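Local atomic coordinates of xylose isomerase domain protein TIM barrel (PDB entry 3TVA), a protein that is assigned to the xylose isomerase-like TIM barrel family, binds a magnesium ion and probably acts as an isomerase. Residues T37-A42 and Q66-F71; S18-L23 and A42-T47. All coordinates share one frame; numbering follows the deposited sequence. Where two conformers were deposited one is given.

Contact 1 (T37-A42 and Q66-F71); sequences TVQVHA and QVTVIF
Thr-37 lies beside Gln-66 where two neighbouring parallel strands of the TIM barrel begin to pair. Strands 37-41 and 66-71, with helix 50-62 between them in sequence, form a beta-alpha-beta unit. A water bridges Thr-37 OG1 and Thr-68 OG1. Both backbone groups of Val-38 bond to strand 66-71, straddling Val-67: its N gives to Gln-66 O, and its O accepts from Thr-68 N at 2.9 Å. Beyond this point the second strand carries a beta bulge. Val-38 pairs with Val-67 and Val-40 with Ile-70, so the single residue Gln-39 stands opposite two, Thr-68 and Val-69.

Gln-39 points into the barrel. CG anti to the carbonyl carbon (chi1 -68°) and an extended chain carry it alongside Val-69, with CG 3.8 Å from Val-69 CB. The amide then meets the edge of Phe-71, OE1 lying 3.2 Å from CE1 with the two planes only 9° apart. It is hydrogen-bonded beyond the two strands, OE1 to NE2 of the magnesium ligand His-211 and NE2 to Asn-182 OD1; NE2 also gives to a water that bridges to Thr-68 OG1. Val-40 turns to the helix layer, where its CG2 meets Val-67 CG1 at 3.7 Å and Phe-56 of helix 50-62 packs on both valines. Its backbone N bonds to Val-69 O, and Phe-71 N bonds to its O. His-41 sets one ring face over Phe-71 O, which stands 4.0 Å from the ring plane. Ala-42 N bonds to the same Phe-71 O at 2.8 Å, and Ala-42 CB touches Ile-70 CG2 at 3.7 Å.

Contact 2 (S18-L23 and A42-T47); sequences SVDAGL and APHPHT
Asp-20 reaches across to His-44 and Thr-47. Its CB comes within 3.9 Å of His-44 CD2. CG, set between the backbone N and the carbonyl carbon (chi1 42°), lies closer to the same CD2, at 3.5 Å. The carboxylate then divides its two oxygens. OD1 lies 2.8 Å from Thr-47 OG1, in hydrogen-bonding range. OD2 accepts from His-44 N at 2.9 Å, on the syn side and 24° out of the carboxylate plane. OD2 also lies 3.2 Å from Pro-43 CA. It comes close to Ala-21 N on its anti side, but that bond is modelled very short and its length is doubtful. The two segments are neighbouring beta-alpha loops of the TIM barrel, leading from strands 13-18 and 37-41 to helices 27-32 and 50-62. With an alanine here instead of Asp-20, His-44 N would probably lose this acceptor and Thr-47 OG1 its carboxylate neighbour, so that the loops would be joined mainly by the Ala-21 methyl on the His-44 ring and by Val-19 beside Pro-43. Next to the acid, that methyl sits over one face of the ring. This CH-pi contact puts Ala-21 CB 3.4 Å from the His-44 ring centroid, 14° off the ring normal.

Overall arrangement
Contacts 1 and 2 share Ala-42, where strand 37-41 passes into its loop, and their centres are about 12 Å apart. His-41 links them further: its ND1 is 3.5 Å from Ala-21 O and its CD2 3.6 Å from Gly-22 CA. On the helix side, Val-40 CG1 approaches Val-19 CG2 at 4.1 Å. Contact 1 borders the metal site formed by Glu-158, Asp-184, His-211 and Glu-259. At its nearest atoms, the Phe-71 side chain is about 6 Å from the magnesium ion and about 3 Å from the Glu-158 side chain. A glycerol, probably from the crystallisation liquor, is about 4 Å from the Phe-71 side chain. Contact 2 lies away from this site.

Contact 1 (T37-A42 and Q66-F71)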
ATOM      1  N   THR A  37       3.095  -9.128  12.081  1.00 23.03           N
ATOM      2  CA  THR A  37       3.593  -7.981  11.314  1.00 24.70           C
ATOM      3  C   THR A  37       2.470  -7.009  11.003  1.00 23.79           C
ATOM      4  O   THR A  37       1.304  -7.395  10.962  1.00 20.33           O
ATOM      5  CB  THR A  37       4.227  -8.370   9.933  1.00 25.11           C
ATOM      6  OG1 THR A  37       3.204  -8.850   9.053  1.00 30.18           O
ATOM      7  CG2 THR A  37       5.299  -9.418  10.081  1.00 27.38           C
ATOM      8  N   VAL A  38       2.830  -5.746  10.794  1.00 20.88           N
ATOM      9  CA  VAL A  38       1.874  -4.751  10.334  1.00 16.38           C
ATOM     10  C   VAL A  38       2.533  -3.814   9.327  1.00 17.36           C
ATOM     11  O   VAL A  38       3.753  -3.651   9.308  1.00 21.21           O
ATOM     12  CB  VAL A  38       1.325  -3.874  11.495  1.00 21.00           C
ATOM     13  CG1 VAL A  38       0.501  -4.697  12.490  1.00 22.30           C
ATOM     14  CG2 VAL A  38       2.456  -3.125  12.205  1.00 18.62           C
ATOM     15  N   GLN A  39       1.705  -3.191   8.502  1.00 16.59           N
ATOM     16  CA  GLN A  39       2.082  -1.968   7.818  1.00 19.20           C
ATOM     17  C   GLN A  39       1.359  -0.862   8.558  1.00 21.53           C
ATOM     18  O   GLN A  39       0.296  -1.078   9.125  1.00 23.94           O
ATOM     19  CB  GLN A  39       1.646  -1.983   6.356  1.00 16.89           C
ATOM     20  CG  GLN A  39       2.394  -2.996   5.514  1.00 16.07           C
ATOM     21  CD  GLN A  39       2.070  -2.841   4.048  1.00 21.20           C
ATOM     22  OE1 GLN A  39       1.497  -1.834   3.643  1.00 24.49           O
ATOM     23  NE2 GLN A  39       2.431  -3.835   3.240  1.00 19.81           N
ATOM     24  N   VAL A  40       1.955   0.317   8.593  1.00 16.19           N
ATOM     25  CA  VAL A  40       1.407   1.392   9.397  1.00 20.26           C
ATOM     26  C   VAL A  40       1.234   2.656   8.573  1.00 25.23           C
ATOM     27  O   VAL A  40       2.167   3.097   7.892  1.00 23.00           O
ATOM     28  CB  VAL A  40       2.355   1.726  10.572  1.00 21.55           C
ATOM     29  CG1 VAL A  40       1.724   2.750  11.489  1.00 27.48           C
ATOM     30  CG2 VAL A  40       2.687   0.462  11.347  1.00 27.63           C
ATOM     31  N   HIS A  41       0.055   3.259   8.648  1.00 20.12           N
ATOM     32  CA  HIS A  41      -0.092   4.587   8.100  1.00 21.23           C
ATOM     33  C   HIS A  41       0.701   5.571   8.978  1.00 23.41           C
ATOM     34  O   HIS A  41       0.592   5.542  10.199  1.00 26.39           O
ATOM     35  CB  HIS A  41      -1.560   4.990   8.014  1.00 23.54           C
ATOM     36  CG  HIS A  41      -1.795   6.195   7.156  1.00 29.19           C
ATOM     37  ND1 HIS A  41      -1.380   7.460   7.523  1.00 33.07           N
ATOM     38  CD2 HIS A  41      -2.373   6.325   5.938  1.00 26.65           C
ATOM     39  CE1 HIS A  41      -1.716   8.323   6.577  1.00 32.79           C
ATOM     40  NE2 HIS A  41      -2.317   7.659   5.603  1.00 33.73           N
ATOM     41  N   ALA A  42       1.512   6.425   8.362  1.00 23.17           N
ATOM     42  CA  ALA A  42       2.330   7.363   9.134  1.00 22.78           C
ATOM     43  C   ALA A  42       1.445   8.282   9.971  1.00 18.90           C
ATOM     44  O   ALA A  42       0.375   8.689   9.539  1.00 18.81           O
ATOM     45  CB  ALA A  42       3.230   8.194   8.218  1.00 22.46           C
ATOM     46  N   GLN A  66       6.348  -6.724  14.189  1.00 24.46           N
ATOM     47  CA  GLN A  66       7.307  -6.113  13.274  1.00 25.00           C
ATOM     48  C   GLN A  66       6.611  -5.185  12.267  1.00 23.11           C
ATOM     49  O   GLN A  66       5.622  -5.564  11.645  1.00 24.72           O
ATOM     50  CB  GLN A  66       8.090  -7.214  12.539  1.00 26.95           C
ATOM     51  CG  GLN A  66       9.171  -6.709  11.591  1.00 31.68           C
ATOM     52  CD  GLN A  66       9.691  -7.812  10.646  1.00 42.41           C
ATOM     53  OE1 GLN A  66       9.305  -8.985  10.753  1.00 43.52           O
ATOM     54  NE2 GLN A  66      10.558  -7.428   9.712  1.00 40.64           N
ATOM     55  N   VAL A  67       7.141  -3.974  12.105  1.00 17.12           N
ATOM     56  CA  VAL A  67       6.589  -2.990  11.175  1.00 16.52           C
ATOM     57  C   VAL A  67       7.320  -3.094   9.843  1.00 18.85           C
ATOM     58  O   VAL A  67       8.520  -2.872   9.779  1.00 19.37           O
ATOM     59  CB  VAL A  67       6.786  -1.560  11.723  1.00 20.60           C
ATOM     60  CG1 VAL A  67       6.180  -0.523  10.760  1.00 18.46           C
ATOM     61  CG2 VAL A  67       6.190  -1.443  13.126  1.00 20.16           C
ATOM     62  N   THR A  68       6.614  -3.559   8.819  1.00 21.31           N
ATOM     63  CA  THR A  68       7.185  -3.791   7.493  1.00 20.76           C
ATOM     64  C   THR A  68       7.226  -2.601   6.518  1.00 21.62           C
ATOM     65  O   THR A  68       8.154  -2.468   5.740  1.00 18.92           O
ATOM     66  CB  THR A  68       6.571  -5.041   6.849  1.00 21.28           C
ATOM     67  OG1 THR A  68       5.167  -4.836   6.668  1.00 20.46           O
ATOM     68  CG2 THR A  68       6.790  -6.261   7.769  1.00 20.13           C
ATOM     69  N   VAL A  69       6.192  -1.767   6.536  1.00 19.42           N
ATOM     70  CA  VAL A  69       6.126  -0.598   5.669  1.00 16.26           C
ATOM     71  C   VAL A  69       5.400   0.520   6.414  1.00 18.17           C
ATOM     72  O   VAL A  69       4.435   0.270   7.143  1.00 18.32           O
ATOM     73  CB  VAL A  69       5.332  -0.865   4.340  1.00 16.45           C
ATOM     74  CG1 VAL A  69       5.390   0.356   3.434  1.00 14.79           C
ATOM     75  CG2 VAL A  69       5.832  -2.114   3.572  1.00 15.68           C
ATOM     76  N   ILE A  70       5.864   1.756   6.241  1.00 16.59           N
ATOM     77  CA  ILE A  70       5.121   2.907   6.739  1.00 15.91           C
ATOM     78  C   ILE A  70       4.577   3.730   5.565  1.00 15.49           C
ATOM     79  O   ILE A  70       5.333   4.168   4.706  1.00 16.55           O
ATOM     80  CB  ILE A  70       5.982   3.772   7.699  1.00 18.73           C
ATOM     81  CG1 ILE A  70       6.257   2.960   8.979  1.00 22.10           C
ATOM     82  CG2 ILE A  70       5.258   5.089   7.998  1.00 16.48           C
ATOM     83  CD1 ILE A  70       7.258   3.568   9.936  1.00 24.72           C
ATOM     84  N   PHE A  71       3.264   3.927   5.525  1.00 15.09           N
ATOM     85  CA  PHE A  71       2.613   4.526   4.362  1.00 19.26           C
ATOM     86  C   PHE A  71       2.392   6.021   4.515  1.00 22.94           C
ATOM     87  O   PHE A  71       1.975   6.484   5.568  1.00 27.56           O
ATOM     88  CB  PHE A  71       1.262   3.827   4.088  1.00 21.97           C
ATOM     89  CG  PHE A  71       1.286   2.922   2.887  1.00 26.07           C
ATOM     90  CD1 PHE A  71       1.722   1.614   2.995  1.00 30.59           C
ATOM     91  CD2 PHE A  71       0.897   3.392   1.641  1.00 30.61           C
ATOM     92  CE1 PHE A  71       1.759   0.782   1.883  1.00 33.20           C
ATOM     93  CE2 PHE A  71       0.934   2.571   0.530  1.00 33.67           C
ATOM     94  CZ  PHE A  71       1.365   1.263   0.653  1.00 34.93           C
TER
HETATM   95  O   HOH W   1       2.905  -6.492   7.291  1.00 23.45           O
HETATM   96  O   HOH W   2       4.978  -5.770   3.988  1.00 25.63           O

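Contact 2 (S18-L23 and A42-T47)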
ATOM      1  N   SER A  18      -3.169   2.016  11.800  1.00 32.26           N
ATOM      2  CA  SER A  18      -2.983   3.461  11.920  1.00 36.62           C
ATOM      3  C   SER A  18      -2.655   3.784  13.367  1.00 34.97           C
ATOM      4  O   SER A  18      -3.225   3.171  14.264  1.00 40.63           O
ATOM      5  CB  SER A  18      -4.268   4.218  11.543  1.00 40.01           C
ATOM      6  OG  SER A  18      -4.452   4.286  10.139  1.00 39.51           O
ATOM      7  N   VAL A  19      -1.707   4.687  13.608  1.00 34.92           N
ATOM      8  CA  VAL A  19      -1.570   5.297  14.938  1.00 38.66           C
ATOM      9  C   VAL A  19      -2.676   6.326  15.222  1.00 44.61           C
ATOM     10  O   VAL A  19      -3.410   6.231  16.212  1.00 47.43           O
ATOM     11  CB  VAL A  19      -0.210   6.003  15.091  1.00 37.55           C
ATOM     12  CG1 VAL A  19      -0.091   6.650  16.481  1.00 38.46           C
ATOM     13  CG2 VAL A  19       0.918   5.022  14.830  1.00 34.19           C
ATOM     14  N   ASP A  20      -2.774   7.319  14.344  1.00 46.40           N
ATOM     15  CA  ASP A  20      -3.900   8.253  14.320  1.00 53.70           C
ATOM     16  C   ASP A  20      -4.446   8.430  12.892  1.00 56.81           C
ATOM     17  O   ASP A  20      -5.569   8.016  12.590  1.00 61.87           O
ATOM     18  CB  ASP A  20      -3.540   9.601  14.974  1.00 55.27           C
ATOM     19  CG  ASP A  20      -2.144  10.101  14.590  1.00 54.33           C
ATOM     20  OD1 ASP A  20      -1.471  10.713  15.447  1.00 54.28           O
ATOM     21  OD2 ASP A  20      -1.724   9.892  13.433  1.00 50.79           O
ATOM     22  N   ALA A  21      -3.636   9.028  12.017  1.00 51.28           N
ATOM     23  CA  ALA A  21      -4.041   9.306  10.640  1.00 45.61           C
ATOM     24  C   ALA A  21      -4.242   8.020   9.850  1.00 37.09           C
ATOM     25  O   ALA A  21      -3.652   6.995  10.177  1.00 31.64           O
ATOM     26  CB  ALA A  21      -3.006  10.191   9.947  1.00 45.16           C
ATOM     27  N   GLY A  22      -5.064   8.077   8.805  1.00 37.09           N
ATOM     28  CA  GLY A  22      -5.276   6.922   7.944  1.00 34.15           C
ATOM     29  C   GLY A  22      -6.472   6.053   8.321  1.00 34.00           C
ATOM     30  O   GLY A  22      -7.160   6.304   9.318  1.00 33.57           O
ATOM     31  N   LEU A  23      -6.726   5.047   7.487  1.00 33.97           N
ATOM     32  CA  LEU A  23      -7.875   4.135   7.618  1.00 37.34           C
ATOM     33  C   LEU A  23      -7.631   2.760   8.302  1.00 42.03           C
ATOM     34  O   LEU A  23      -8.526   1.899   8.305  1.00 34.69           O
ATOM     35  CB  LEU A  23      -8.566   3.959   6.256  1.00 38.67           C
ATOM     36  CG  LEU A  23      -8.957   5.259   5.532  1.00 42.89           C
ATOM     37  CD1 LEU A  23      -9.678   4.963   4.216  1.00 45.65           C
ATOM     38  CD2 LEU A  23      -9.797   6.188   6.407  1.00 45.23           C
ATOM     39  N   ALA A  42       1.512   6.425   8.362  1.00 23.17           N
ATOM     40  CA  ALA A  42       2.330   7.363   9.134  1.00 22.78           C
ATOM     41  C   ALA A  42       1.445   8.282   9.971  1.00 18.90           C
ATOM     42  O   ALA A  42       0.375   8.689   9.539  1.00 18.81           O
ATOM     43  CB  ALA A  42       3.230   8.194   8.218  1.00 22.46           C
ATOM     44  N   PRO A  43       1.899   8.599  11.180  1.00 20.67           N
ATOM     45  CA  PRO A  43       1.136   9.464  12.081  1.00 22.97           C
ATOM     46  C   PRO A  43       1.054  10.880  11.546  1.00 21.78           C
ATOM     47  O   PRO A  43       1.780  11.239  10.606  1.00 21.41           O
ATOM     48  CB  PRO A  43       1.941   9.423  13.380  1.00 23.75           C
ATOM     49  CG  PRO A  43       3.331   9.091  12.957  1.00 24.28           C
ATOM     50  CD  PRO A  43       3.186   8.179  11.763  1.00 23.72           C
ATOM     51  N   HIS A  44       0.142  11.657  12.119  1.00 23.18           N
ATOM     52  CA  HIS A  44       0.025  13.080  11.817  1.00 29.17           C
ATOM     53  C   HIS A  44       1.338  13.808  12.100  1.00 28.25           C
ATOM     54  O   HIS A  44       2.142  13.340  12.897  1.00 24.10           O
ATOM     55  CB  HIS A  44      -1.127  13.683  12.621  1.00 36.99           C
ATOM     56  CG  HIS A  44      -2.478  13.366  12.056  1.00 48.38           C
ATOM     57  ND1 HIS A  44      -2.875  13.779  10.798  1.00 50.73           N
ATOM     58  CD2 HIS A  44      -3.519  12.665  12.568  1.00 50.31           C
ATOM     59  CE1 HIS A  44      -4.104  13.355  10.566  1.00 51.78           C
ATOM     60  NE2 HIS A  44      -4.516  12.673  11.621  1.00 53.05           N
ATOM     61  N   PRO A  45       1.570  14.944  11.421  1.00 34.87           N
ATOM     62  CA  PRO A  45       2.824  15.701  11.543  1.00 35.67           C
ATOM     63  C   PRO A  45       3.285  15.965  12.980  1.00 35.77           C
ATOM     64  O   PRO A  45       4.473  15.826  13.269  1.00 38.57           O
ATOM     65  CB  PRO A  45       2.488  17.016  10.842  1.00 39.72           C
ATOM     66  CG  PRO A  45       1.540  16.602   9.763  1.00 41.87           C
ATOM     67  CD  PRO A  45       0.716  15.477  10.342  1.00 39.85           C
ATOM     68  N   HIS A  46       2.357  16.313  13.867  0.54 35.99           N
ATOM     69  CA  HIS A  46       2.710  16.661  15.242  0.54 40.60           C
ATOM     70  C   HIS A  46       3.113  15.448  16.084  0.54 38.58           C
ATOM     71  O   HIS A  46       3.737  15.591  17.132  0.54 40.31           O
ATOM     72  CB  HIS A  46       1.579  17.448  15.920  0.54 48.64           C
ATOM     73  CG  HIS A  46       0.211  16.893  15.665  0.54 53.68           C
ATOM     74  ND1 HIS A  46      -0.409  16.971  14.434  0.54 58.56           N
ATOM     75  CD2 HIS A  46      -0.661  16.261  16.485  0.54 58.56           C
ATOM     76  CE1 HIS A  46      -1.601  16.407  14.507  0.54 60.55           C
ATOM     77  NE2 HIS A  46      -1.778  15.966  15.740  0.54 61.33           N
ATOM     78  N   THR A  47       2.723  14.263  15.631  1.00 33.52           N
ATOM     79  CA  THR A  47       3.093  12.997  16.281  1.00 32.63           C
ATOM     80  C   THR A  47       4.281  12.269  15.645  1.00 35.00           C
ATOM     81  O   THR A  47       4.461  11.068  15.825  1.00 36.94           O
ATOM     82  CB  THR A  47       1.880  12.103  16.615  1.00 37.44           C
ATOM     83  OG1 THR A  47       1.030  11.990  15.471  1.00 37.21           O
ATOM     84  CG2 THR A  47       1.071  12.744  17.777  1.00 33.84           C
TER